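Long-range contacts in putative uncharacterized protein (PDB 3R4V), which is of unknown function but belongs to the phage tubulin-like family and holds guanosine-5'-diphosphate at the C-terminal ends of its parallel central strands: residues Tyr84-Ser89 / Phe113-Val118; Val5-Ala10 / Glu26-Phe31; Pro147-Tyr152 / Asn193-Thr198; Ala18-Asp23 / Ile164-Ala169. All blocks are in the same frame, centred on the assembly; numbering follows the deposited sequence.

Overall arrangement
Contacts 1 and 2 are parallel strand pairs of one sheet, joined through the neighbouring strands 6-10 and 84-89: Cys87 N lies 2.8 Å from Ile8 O, a probable hydrogen bond. The centre of contact 1 is about 3 Å from the chain centre, whereas the other three centres lie 12 to 13 Å out. Contact 3 takes the next strand, 148-154, and docks a helix end on it through apolar surfaces and a water, without direct hydrogen bonds. Contact 4 has a charged pair, Lys20 and Asp166, both partly exposed, and crosses contact 2 along the chain. Contacts 1 and 4 touch guanosine-5'-diphosphate, the former bonding its ribose and packing on its base, the latter pairing with the base.

Contact 1 (Tyr84-Ser89 / Phe113-Val118). With GDP (guanosine-5'-diphosphate), chain B.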
# COMPACT_ATOMS: atom_id res chain seq x y z
N TYR A 84 -11.21 -0.93 5.71
CA TYR A 84 -10.34 -1.90 5.05
C TYR A 84 -8.89 -1.45 5.09
O TYR A 84 -8.60 -0.27 5.11
CB TYR A 84 -10.74 -2.13 3.58
CG TYR A 84 -12.20 -2.49 3.35
CD1 TYR A 84 -12.58 -3.80 3.04
CD2 TYR A 84 -13.19 -1.52 3.42
CE1 TYR A 84 -13.93 -4.12 2.81
CE2 TYR A 84 -14.52 -1.83 3.19
CZ TYR A 84 -14.88 -3.13 2.89
OH TYR A 84 -16.20 -3.43 2.66
N ILE A 85 -7.99 -2.41 5.07
CA ILE A 85 -6.58 -2.11 4.92
C ILE A 85 -6.09 -2.91 3.72
O ILE A 85 -6.33 -4.11 3.64
CB ILE A 85 -5.80 -2.51 6.17
CG1 ILE A 85 -6.34 -1.74 7.38
CG2 ILE A 85 -4.29 -2.29 5.97
CD1 ILE A 85 -5.82 -2.22 8.72
N VAL A 86 -5.40 -2.25 2.78
CA VAL A 86 -4.88 -2.94 1.60
C VAL A 86 -3.35 -2.87 1.57
O VAL A 86 -2.78 -1.83 1.89
CB VAL A 86 -5.38 -2.28 0.33
CG1 VAL A 86 -5.07 -3.18 -0.87
CG2 VAL A 86 -6.87 -2.01 0.43
N CYS A 87 -2.68 -3.95 1.18
CA CYS A 87 -1.23 -3.99 1.28
C CYS A 87 -0.58 -4.75 0.13
O CYS A 87 -0.93 -5.89 -0.15
CB CYS A 87 -0.82 -4.62 2.63
SG CYS A 87 0.97 -4.90 2.82
N TYR A 88 0.38 -4.12 -0.53
CA TYR A 88 1.05 -4.74 -1.66
C TYR A 88 2.29 -3.94 -2.05
O TYR A 88 2.46 -2.80 -1.61
CB TYR A 88 0.08 -4.83 -2.85
CG TYR A 88 -0.54 -3.50 -3.23
CD1 TYR A 88 0.02 -2.72 -4.22
CD2 TYR A 88 -1.71 -3.04 -2.61
CE1 TYR A 88 -0.55 -1.48 -4.60
CE2 TYR A 88 -2.28 -1.81 -2.99
CZ TYR A 88 -1.69 -1.05 -3.97
OH TYR A 88 -2.25 0.16 -4.34
N SER A 89 3.14 -4.53 -2.88
CA SER A 89 4.27 -3.83 -3.46
C SER A 89 3.87 -3.05 -4.72
O SER A 89 3.11 -3.55 -5.55
CB SER A 89 5.40 -4.81 -3.82
OG SER A 89 6.54 -4.12 -4.32
N PHE A 113 -10.85 3.31 3.85
CA PHE A 113 -9.72 2.40 3.84
C PHE A 113 -8.40 3.15 3.70
O PHE A 113 -8.37 4.30 3.27
CB PHE A 113 -9.88 1.34 2.72
CG PHE A 113 -10.00 1.95 1.34
CD1 PHE A 113 -8.86 2.20 0.58
CD2 PHE A 113 -11.25 2.27 0.81
CE1 PHE A 113 -8.97 2.77 -0.70
CE2 PHE A 113 -11.37 2.84 -0.46
CZ PHE A 113 -10.23 3.09 -1.22
N VAL A 114 -7.32 2.50 4.11
CA VAL A 114 -5.97 2.98 3.82
C VAL A 114 -5.14 1.84 3.24
O VAL A 114 -5.50 0.68 3.39
CB VAL A 114 -5.25 3.56 5.06
CG1 VAL A 114 -6.04 4.75 5.62
CG2 VAL A 114 -5.02 2.48 6.13
N SER A 115 -4.05 2.18 2.57
CA SER A 115 -3.18 1.15 1.98
C SER A 115 -1.78 1.26 2.52
O SER A 115 -1.34 2.34 2.90
CB SER A 115 -3.13 1.32 0.46
OG SER A 115 -4.44 1.22 -0.09
N PHE A 116 -1.07 0.14 2.54
CA PHE A 116 0.34 0.13 2.87
C PHE A 116 1.08 -0.38 1.63
O PHE A 116 0.89 -1.53 1.22
CB PHE A 116 0.60 -0.79 4.07
CG PHE A 116 0.15 -0.19 5.37
CD1 PHE A 116 1.05 0.52 6.16
CD2 PHE A 116 -1.17 -0.28 5.77
CE1 PHE A 116 0.63 1.11 7.34
CE2 PHE A 116 -1.59 0.32 6.96
CZ PHE A 116 -0.70 0.99 7.74
N VAL A 117 1.89 0.47 1.01
CA VAL A 117 2.49 0.12 -0.28
C VAL A 117 4.00 0.24 -0.20
O VAL A 117 4.53 1.12 0.49
CB VAL A 117 1.93 0.97 -1.44
CG1 VAL A 117 0.42 0.70 -1.62
CG2 VAL A 117 2.21 2.46 -1.22
N VAL A 118 4.70 -0.67 -0.89
CA VAL A 118 6.16 -0.71 -0.81
C VAL A 118 6.78 -0.16 -2.09
O VAL A 118 6.41 -0.56 -3.20
CB VAL A 118 6.65 -2.15 -0.57
CG1 VAL A 118 8.16 -2.26 -0.76
CG2 VAL A 118 6.27 -2.61 0.82
PB GDP B . 4.38 -9.45 -7.19
O1B GDP B . 4.11 -10.82 -6.62
O2B GDP B . 3.33 -8.51 -6.67
O3B GDP B . 4.40 -9.51 -8.71
O3A GDP B . 5.84 -8.97 -6.75
PA GDP B . 6.47 -9.03 -5.26
O1A GDP B . 6.72 -10.45 -4.79
O2A GDP B . 5.61 -8.26 -4.29
O5' GDP B . 7.85 -8.31 -5.53
C5' GDP B . 7.91 -6.99 -6.10
C4' GDP B . 9.19 -6.29 -5.65
O4' GDP B . 9.08 -5.95 -4.26
C3' GDP B . 10.43 -7.16 -5.75
O3' GDP B . 11.08 -6.97 -7.01
C2' GDP B . 11.30 -6.66 -4.62
O2' GDP B . 12.00 -5.48 -5.01
C1' GDP B . 10.31 -6.21 -3.56
N9 GDP B . 9.97 -7.27 -2.59
C8 GDP B . 9.78 -8.59 -2.84
N7 GDP B . 9.43 -9.24 -1.70
C5 GDP B . 9.36 -8.33 -0.71
C6 GDP B . 9.04 -8.34 0.74
O6 GDP B . 8.73 -9.40 1.32
N1 GDP B . 9.09 -7.16 1.40
C2 GDP B . 9.42 -6.00 0.79
N2 GDP B . 9.45 -4.85 1.50
N3 GDP B . 9.73 -5.93 -0.53
C4 GDP B . 9.71 -7.04 -1.31
O HOH W 1 -4.38 0.87 -2.72
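This pair closes a beta-alpha-beta unit in the middle of the nucleotide-binding sheet: strands 84-89 and 113-118, linked through helix 95-108, run parallel at 14° with axes 4.5 Å apart. Five backbone hydrogen bonds alternate between them, from Val114 N to Tyr84 O at one end to Val118 N to Tyr88 O at the other; the shortest joins Phe116 N to Val86 O at 2.7 Å. On the face bearing Tyr88 and Val117, the valine CG1 sits over the phenol ring, 3.9 Å from its centroid and 22° off the normal, displaced toward the rim. The Tyr88 ring reaches this methyl because CG stands between the backbone N and carbonyl carbon (chi1 54°), which brings its end back toward the partner strand. Its OH and Ser115 OG share one water, at 2.8 Å from Tyr88 OH and 2.7 Å from Ser115 OG, so both buried hydroxyls have a polar partner. On the opposite face Ile85 CG2 meets the edge of the Phe116 ring, 3.7 Å from CD2, while helix 161-178 packs against both residues. At the C-terminal end Ser89 OG donates to O4' of guanosine-5'-diphosphate over 3.1 Å, and Val118 CG1 approaches N2 of its base. A ligand held at the carboxyl edge of parallel strands is characteristic of the Rossmann-like nucleotide-binding domain of tubulin-family proteins.

Contact 2 (Val5-Ala10 / Glu26-Phe31); sequences VCLIFA and EAVHCF
Leu7 and His29 are joined backbone to backbone where strand 6-10 pairs with strand 28-31, the two strands of a beta-alpha-beta unit whose connection contains helix 11-18. The hydrogen bonding is parallel in pattern, with axes 4.7 Å apart and inclined by 19°. Leu7 donates to Ala27 O and accepts from His29 N, the latter bond 2.7 Å between His29 N and Leu7 O; Phe9 likewise donates to His29 O and accepts from Phe31 N. Ala27 itself is still in the 3-10 turn that leads into the strand, so the ladder starts one residue before regular strand geometry.

Apolar contacts occupy both faces. On the side of Leu7 and Phe9, Val28 CG1 lies 3.7 Å from Phe9 CE2, placed there by its position anti to the backbone N (chi1 176°), and Ala27 CB packs on Leu7 CD1. Residues of helix 11-18 close over Phe9 and Cys30. On the side of Ile8, its CG2 meets the edge of the Phe31 ring, 3.9 Å from CE1, and helix 95-108 supplies Ile102 against both side chains.

Sulfur-aromatic contacts, oblique to their rings, complete the set. Cys6 SG approaches the His29 ring in one of two conformers, so that contact is less sure. Cys30 SG stands 5.3 Å from the Phe9 centroid, 58° off the ring normal.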
# COMPACT_ATOMS: atom_id res chain seq x y z
N VAL A 5 -13.05 -4.61 10.53
CA VAL A 5 -12.00 -4.32 9.56
C VAL A 5 -11.69 -5.57 8.75
O VAL A 5 -11.67 -6.69 9.28
CB VAL A 5 -10.71 -3.80 10.25
CG1 VAL A 5 -10.13 -4.86 11.16
CG2 VAL A 5 -9.67 -3.36 9.22
N CYS A 6 -11.48 -5.36 7.46
CA CYS A 6 -11.05 -6.41 6.58
C CYS A 6 -9.66 -6.04 6.03
O CYS A 6 -9.45 -4.94 5.52
CB CYS A 6 -12.07 -6.58 5.45
SG CYS A 6 -11.57 -7.70 4.17
N LEU A 7 -8.72 -6.97 6.15
CA LEU A 7 -7.35 -6.73 5.68
C LEU A 7 -7.10 -7.49 4.38
O LEU A 7 -7.30 -8.71 4.31
CB LEU A 7 -6.33 -7.15 6.74
CG LEU A 7 -6.43 -6.40 8.06
CD1 LEU A 7 -7.38 -7.12 9.01
CD2 LEU A 7 -5.06 -6.29 8.69
N ILE A 8 -6.62 -6.76 3.38
CA ILE A 8 -6.43 -7.34 2.06
C ILE A 8 -4.96 -7.23 1.64
O ILE A 8 -4.37 -6.15 1.73
CB ILE A 8 -7.29 -6.58 1.04
CG1 ILE A 8 -8.77 -6.73 1.41
CG2 ILE A 8 -7.00 -7.08 -0.37
CD1 ILE A 8 -9.65 -5.66 0.82
N PHE A 9 -4.38 -8.35 1.21
CA PHE A 9 -2.97 -8.42 0.81
C PHE A 9 -2.87 -8.97 -0.59
O PHE A 9 -3.57 -9.92 -0.94
CB PHE A 9 -2.18 -9.34 1.76
CG PHE A 9 -2.14 -8.86 3.16
CD1 PHE A 9 -1.13 -8.01 3.59
CD2 PHE A 9 -3.17 -9.17 4.04
CE1 PHE A 9 -1.11 -7.52 4.88
CE2 PHE A 9 -3.15 -8.69 5.34
CZ PHE A 9 -2.12 -7.86 5.76
N ALA A 10 -1.98 -8.39 -1.38
CA ALA A 10 -1.87 -8.79 -2.79
C ALA A 10 -0.42 -8.93 -3.22
O ALA A 10 0.44 -8.15 -2.82
CB ALA A 10 -2.57 -7.78 -3.67
N GLU A 26 -9.68 -14.83 10.13
CA GLU A 26 -10.72 -14.66 9.13
C GLU A 26 -10.78 -13.24 8.54
O GLU A 26 -11.29 -13.05 7.44
CB GLU A 26 -12.09 -15.04 9.70
CG GLU A 26 -12.93 -15.91 8.78
CD GLU A 26 -12.33 -17.29 8.57
OE1 GLU A 26 -12.60 -18.19 9.40
OE2 GLU A 26 -11.59 -17.48 7.58
N ALA A 27 -10.25 -12.27 9.28
CA ALA A 27 -10.27 -10.87 8.83
C ALA A 27 -9.27 -10.60 7.71
O ALA A 27 -9.36 -9.58 7.02
CB ALA A 27 -9.99 -9.92 10.00
N VAL A 28 -8.33 -11.53 7.54
CA VAL A 28 -7.26 -11.40 6.54
C VAL A 28 -7.60 -12.11 5.22
O VAL A 28 -7.98 -13.29 5.21
CB VAL A 28 -5.93 -11.92 7.12
CG1 VAL A 28 -4.84 -11.88 6.09
CG2 VAL A 28 -5.53 -11.12 8.37
N HIS A 29 -7.47 -11.39 4.12
CA HIS A 29 -7.76 -11.92 2.79
C HIS A 29 -6.58 -11.68 1.87
O HIS A 29 -6.18 -10.53 1.64
CB HIS A 29 -9.00 -11.23 2.21
CG HIS A 29 -10.24 -11.44 3.02
ND1 HIS A 29 -11.25 -12.29 2.63
CD2 HIS A 29 -10.62 -10.93 4.22
CE1 HIS A 29 -12.20 -12.29 3.54
NE2 HIS A 29 -11.85 -11.47 4.52
N CYS A 30 -6.01 -12.77 1.34
CA CYS A 30 -4.83 -12.68 0.49
C CYS A 30 -5.14 -13.06 -0.95
O CYS A 30 -5.91 -13.97 -1.19
CB CYS A 30 -3.72 -13.60 1.00
SG CYS A 30 -3.18 -13.23 2.67
N PHE A 31 -4.51 -12.36 -1.89
CA PHE A 31 -4.70 -12.63 -3.31
C PHE A 31 -3.36 -12.63 -4.05
O PHE A 31 -2.49 -11.81 -3.77
CB PHE A 31 -5.62 -11.57 -3.93
CG PHE A 31 -6.95 -11.47 -3.25
CD1 PHE A 31 -7.14 -10.59 -2.20
CD2 PHE A 31 -8.00 -12.30 -3.63
CE1 PHE A 31 -8.36 -10.52 -1.55
CE2 PHE A 31 -9.22 -12.23 -2.98
CZ PHE A 31 -9.40 -11.34 -1.93

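Contact 3 (Pro147-Tyr152 / Asn193-Thr198); sequences PIVVNY and NWVRFT
Pro147 packs on the Phe197 ring in the densest part of this contact. Pro147 CG rises over one ring face, 3.7 Å from the Phe197 centroid and 18° off the normal, shifted toward the rim, so that CE2 and CZ are the nearest ring carbons: a CH-pi contact. The phenyl group gets under the proline because Phe197 CG lies between the backbone N and carbonyl carbon (chi1 57°), bringing the ring end toward Pro147. Thr198 OG1 also comes up to Pro147 CD, 3.1 Å away.

These residues join the position just ahead of strand 148-154, in the central nucleotide-binding sheet, to the chain just past helix 188-195, within the phage tubulin-like C-terminal family region; Arg196 is the first residue to leave helical geometry. Beyond the proline the contact thins to one pair of branches, Val149 CG2 against Val195 CG2 at 3.6 Å, with Val114 and Ile269 packed alongside.

The looser side is polar and bridged by water. One water lies 2.7 Å from both Pro147 O and Val195 O, placed to donate to them, though more acceptors are in reach than it has protons. No direct hydrogen bond crosses between the segments, and the guanidinium of Arg196 turns instead to Asp199 and Ala111 O.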
# COMPACT_ATOMS: atom_id res chain seq x y z
N PRO A 147 -9.97 10.47 -1.78
CA PRO A 147 -8.54 10.39 -1.47
C PRO A 147 -8.11 8.94 -1.41
O PRO A 147 -8.83 8.09 -0.88
CB PRO A 147 -8.43 11.00 -0.07
CG PRO A 147 -9.71 11.84 0.07
CD PRO A 147 -10.74 11.07 -0.67
N ILE A 148 -6.95 8.65 -1.99
CA ILE A 148 -6.39 7.31 -1.88
C ILE A 148 -5.19 7.42 -0.97
O ILE A 148 -4.15 7.97 -1.34
CB ILE A 148 -6.02 6.73 -3.26
CG1 ILE A 148 -7.28 6.58 -4.14
CG2 ILE A 148 -5.24 5.42 -3.08
CD1 ILE A 148 -8.31 5.54 -3.66
N VAL A 149 -5.38 6.96 0.27
CA VAL A 149 -4.49 7.30 1.37
C VAL A 149 -3.56 6.13 1.59
O VAL A 149 -4.02 5.03 1.87
CB VAL A 149 -5.32 7.55 2.65
CG1 VAL A 149 -4.45 7.79 3.85
CG2 VAL A 149 -6.26 8.74 2.43
N VAL A 150 -2.27 6.37 1.45
CA VAL A 150 -1.30 5.29 1.54
C VAL A 150 -0.15 5.61 2.48
O VAL A 150 0.32 6.74 2.55
CB VAL A 150 -0.72 4.94 0.14
CG1 VAL A 150 -1.86 4.81 -0.90
CG2 VAL A 150 0.30 5.95 -0.30
N ASN A 151 0.29 4.60 3.20
CA ASN A 151 1.52 4.67 3.95
C ASN A 151 2.57 4.08 3.02
O ASN A 151 2.50 2.90 2.66
CB ASN A 151 1.40 3.83 5.22
CG ASN A 151 2.64 3.92 6.09
OD1 ASN A 151 3.49 3.02 6.08
ND2 ASN A 151 2.76 5.01 6.83
N TYR A 152 3.50 4.93 2.60
CA TYR A 152 4.49 4.56 1.60
C TYR A 152 5.78 4.14 2.30
O TYR A 152 6.29 4.86 3.14
CB TYR A 152 4.77 5.74 0.67
CG TYR A 152 5.94 5.49 -0.26
CD1 TYR A 152 5.79 4.69 -1.39
CD2 TYR A 152 7.20 6.04 0.00
CE1 TYR A 152 6.87 4.46 -2.25
CE2 TYR A 152 8.28 5.82 -0.85
CZ TYR A 152 8.10 5.01 -1.97
OH TYR A 152 9.17 4.79 -2.82
N ASN A 193 -14.94 9.99 8.08
CA ASN A 193 -14.73 11.38 7.67
C ASN A 193 -13.29 11.86 7.79
O ASN A 193 -12.94 12.90 7.23
CB ASN A 193 -15.69 12.31 8.40
CG ASN A 193 -17.10 12.17 7.89
OD1 ASN A 193 -17.35 12.26 6.68
ND2 ASN A 193 -18.03 11.91 8.79
N TRP A 194 -12.46 11.11 8.52
CA TRP A 194 -11.04 11.37 8.56
C TRP A 194 -10.40 10.98 7.24
O TRP A 194 -9.65 11.76 6.65
CB TRP A 194 -10.39 10.58 9.71
CG TRP A 194 -8.89 10.40 9.62
CD1 TRP A 194 -7.94 11.38 9.71
CD2 TRP A 194 -8.19 9.17 9.45
NE1 TRP A 194 -6.68 10.82 9.60
CE2 TRP A 194 -6.81 9.46 9.44
CE3 TRP A 194 -8.60 7.84 9.31
CZ2 TRP A 194 -5.83 8.47 9.29
CZ3 TRP A 194 -7.63 6.85 9.16
CH2 TRP A 194 -6.27 7.17 9.15
N VAL A 195 -10.68 9.77 6.77
CA VAL A 195 -9.97 9.25 5.60
C VAL A 195 -10.66 9.61 4.28
O VAL A 195 -9.98 9.78 3.25
CB VAL A 195 -9.73 7.72 5.72
CG1 VAL A 195 -11.03 6.93 5.56
CG2 VAL A 195 -8.70 7.29 4.70
N ARG A 196 -11.98 9.76 4.31
CA ARG A 196 -12.75 10.23 3.15
C ARG A 196 -13.03 11.73 3.30
O ARG A 196 -14.18 12.18 3.23
CB ARG A 196 -14.08 9.49 3.05
CG ARG A 196 -13.97 7.97 2.86
CD ARG A 196 -15.38 7.34 2.79
NE ARG A 196 -16.15 7.93 1.69
CZ ARG A 196 -16.08 7.51 0.44
NH1 ARG A 196 -15.33 6.46 0.14
NH2 ARG A 196 -16.77 8.12 -0.52
N PHE A 197 -11.97 12.51 3.53
CA PHE A 197 -12.14 13.91 3.92
C PHE A 197 -12.80 14.79 2.86
O PHE A 197 -13.38 15.81 3.18
CB PHE A 197 -10.83 14.53 4.43
CG PHE A 197 -9.70 14.47 3.43
CD1 PHE A 197 -9.58 15.44 2.44
CD2 PHE A 197 -8.75 13.46 3.50
CE1 PHE A 197 -8.55 15.40 1.52
CE2 PHE A 197 -7.70 13.41 2.59
CZ PHE A 197 -7.59 14.38 1.60
N THR A 198 -12.70 14.40 1.59
CA THR A 198 -13.35 15.17 0.52
C THR A 198 -14.88 15.06 0.52
O THR A 198 -15.56 15.82 -0.16
CB THR A 198 -12.87 14.74 -0.87
OG1 THR A 198 -12.91 13.32 -0.95
CG2 THR A 198 -11.44 15.21 -1.12
O HOH W 2 -10.53 8.02 1.22

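Contact 4 (Ala18-Asp23 / Ile164-Ala169); sequences ATKLVD and INDEIA. With GDP (guanosine-5'-diphosphate), chain B.
Lys20 and Ala169 meet where helix 161-178, which lines the nucleotide pocket of this tubulin-like fold, passes the loop that follows helix 11-18. Ile164 opens the helical segment on the ligand side, Ile164 CG2 lying 3.4 Å from N2 of guanosine-5'-diphosphate. Asn165 faces two ways. Asn165 CB approaches Lys20 CE, an atom whose placement is doubtful, while the amide pairs with the guanine: N1 of the base donates to Asn165 OD1 over 2.7 Å at 158°, and Asn165 ND2 donates to O6 over 2.9 Å at 165°. Two nearly straight bonds at once fix the rotation of the amide and match a guanine donor and acceptor.

Asp166, next along, forms a salt bridge with Lys20 NZ, but the position of Asp166 OD1 is less certain because it stands too near a neighbouring atom. The main partner of Lys20 NZ is Glu162, one helical turn earlier, so two carboxylates probably share its charge. Ile168 packs on Val17 and Val153. Ala169 ends the segment against the loop's apolar part: Lys20 CB is 3.9 Å from Ala169 CB, and Leu21, which also packs on Phe9, brings CD2 to 4.2 Å from that same methyl, Ala169 CB.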
# COMPACT_ATOMS: atom_id res chain seq x y z
N ALA A 18 1.43 -10.61 5.23
CA ALA A 18 0.34 -11.38 5.84
C ALA A 18 0.81 -12.44 6.85
O ALA A 18 0.15 -12.66 7.88
CB ALA A 18 -0.53 -12.01 4.77
N THR A 19 1.94 -13.09 6.58
CA THR A 19 2.41 -14.15 7.48
C THR A 19 2.60 -13.63 8.90
O THR A 19 2.57 -14.38 9.87
CB THR A 19 3.73 -14.80 6.99
OG1 THR A 19 4.80 -13.85 7.08
CG2 THR A 19 3.60 -15.28 5.54
N LYS A 20 2.78 -12.32 9.03
CA LYS A 20 3.06 -11.73 10.33
C LYS A 20 1.77 -11.34 11.03
O LYS A 20 1.78 -10.93 12.20
CB LYS A 20 3.99 -10.54 10.17
CG LYS A 20 5.28 -10.93 9.48
CD LYS A 20 6.27 -9.79 9.39
CE LYS A 20 7.61 -10.32 8.91
NZ LYS A 20 8.07 -11.45 9.76
N LEU A 21 0.66 -11.48 10.32
CA LEU A 21 -0.64 -11.08 10.83
C LEU A 21 -1.66 -12.22 10.86
O LEU A 21 -2.87 -11.98 10.93
CB LEU A 21 -1.18 -9.91 10.01
CG LEU A 21 -0.30 -8.65 10.04
CD1 LEU A 21 -0.63 -7.66 8.91
CD2 LEU A 21 -0.41 -7.98 11.40
N VAL A 22 -1.18 -13.47 10.82
CA VAL A 22 -2.09 -14.61 10.75
C VAL A 22 -2.97 -14.74 11.98
O VAL A 22 -4.02 -15.39 11.94
CB VAL A 22 -1.34 -15.94 10.49
CG1 VAL A 22 -0.76 -15.95 9.08
CG2 VAL A 22 -0.26 -16.17 11.54
N ASP A 23 -2.55 -14.12 13.08
CA ASP A 23 -3.35 -14.16 14.30
C ASP A 23 -4.69 -13.45 14.11
O ASP A 23 -5.60 -13.62 14.91
CB ASP A 23 -2.58 -13.56 15.47
CG ASP A 23 -2.08 -12.16 15.17
OD1 ASP A 23 -1.06 -12.03 14.45
OD2 ASP A 23 -2.71 -11.20 15.65
N ILE A 164 11.69 -4.54 6.83
CA ILE A 164 10.66 -3.66 6.29
C ILE A 164 9.28 -4.26 6.53
O ILE A 164 8.35 -3.55 6.92
CB ILE A 164 10.91 -3.39 4.78
CG1 ILE A 164 12.16 -2.53 4.63
CG2 ILE A 164 9.71 -2.69 4.15
CD1 ILE A 164 13.00 -2.88 3.42
N ASN A 165 9.15 -5.57 6.32
CA ASN A 165 7.87 -6.24 6.50
C ASN A 165 7.41 -6.16 7.96
O ASN A 165 6.23 -5.96 8.24
CB ASN A 165 7.94 -7.71 6.07
CG ASN A 165 8.02 -7.88 4.56
OD1 ASN A 165 7.96 -6.90 3.81
ND2 ASN A 165 8.15 -9.12 4.12
N ASP A 166 8.36 -6.32 8.88
CA ASP A 166 8.06 -6.20 10.31
C ASP A 166 7.51 -4.81 10.63
O ASP A 166 6.53 -4.68 11.37
CB ASP A 166 9.31 -6.49 11.17
CG ASP A 166 9.59 -7.98 11.32
OD1 ASP A 166 8.68 -8.79 11.07
OD2 ASP A 166 10.73 -8.34 11.70
N GLU A 167 8.12 -3.78 10.08
CA GLU A 167 7.67 -2.41 10.32
C GLU A 167 6.26 -2.23 9.78
O GLU A 167 5.42 -1.58 10.41
CB GLU A 167 8.60 -1.40 9.65
CG GLU A 167 7.94 -0.05 9.42
CD GLU A 167 8.81 0.91 8.64
OE1 GLU A 167 8.26 1.76 7.90
OE2 GLU A 167 10.05 0.83 8.78
N ILE A 168 5.99 -2.80 8.62
CA ILE A 168 4.67 -2.62 8.03
C ILE A 168 3.62 -3.31 8.89
O ILE A 168 2.57 -2.75 9.17
CB ILE A 168 4.61 -3.13 6.58
CG1 ILE A 168 5.46 -2.22 5.68
CG2 ILE A 168 3.17 -3.17 6.09
CD1 ILE A 168 5.60 -2.71 4.23
N ALA A 169 3.90 -4.54 9.31
CA ALA A 169 2.94 -5.25 10.14
C ALA A 169 2.64 -4.49 11.43
O ALA A 169 1.49 -4.46 11.89
CB ALA A 169 3.42 -6.66 10.46
PB GDP B . 4.38 -9.45 -7.19
O1B GDP B . 4.11 -10.82 -6.62
O2B GDP B . 3.33 -8.51 -6.67
O3B GDP B . 4.40 -9.51 -8.71
O3A GDP B . 5.84 -8.97 -6.75
PA GDP B . 6.47 -9.03 -5.26
O1A GDP B . 6.72 -10.45 -4.79
O2A GDP B . 5.61 -8.26 -4.29
O5' GDP B . 7.85 -8.31 -5.53
C5' GDP B . 7.91 -6.99 -6.10
C4' GDP B . 9.19 -6.29 -5.65
O4' GDP B . 9.08 -5.95 -4.26
C3' GDP B . 10.43 -7.16 -5.75
O3' GDP B . 11.08 -6.97 -7.01
C2' GDP B . 11.30 -6.66 -4.62
O2' GDP B . 12.00 -5.48 -5.01
C1' GDP B . 10.31 -6.21 -3.56
N9 GDP B . 9.97 -7.27 -2.59
C8 GDP B . 9.78 -8.59 -2.84
N7 GDP B . 9.43 -9.24 -1.70
C5 GDP B . 9.36 -8.33 -0.71
C6 GDP B . 9.04 -8.34 0.74
O6 GDP B . 8.73 -9.40 1.32
N1 GDP B . 9.09 -7.16 1.40
C2 GDP B . 9.42 -6.00 0.79
N2 GDP B . 9.45 -4.85 1.50
N3 GDP B . 9.73 -5.93 -0.53
C4 GDP B . 9.71 -7.04 -1.31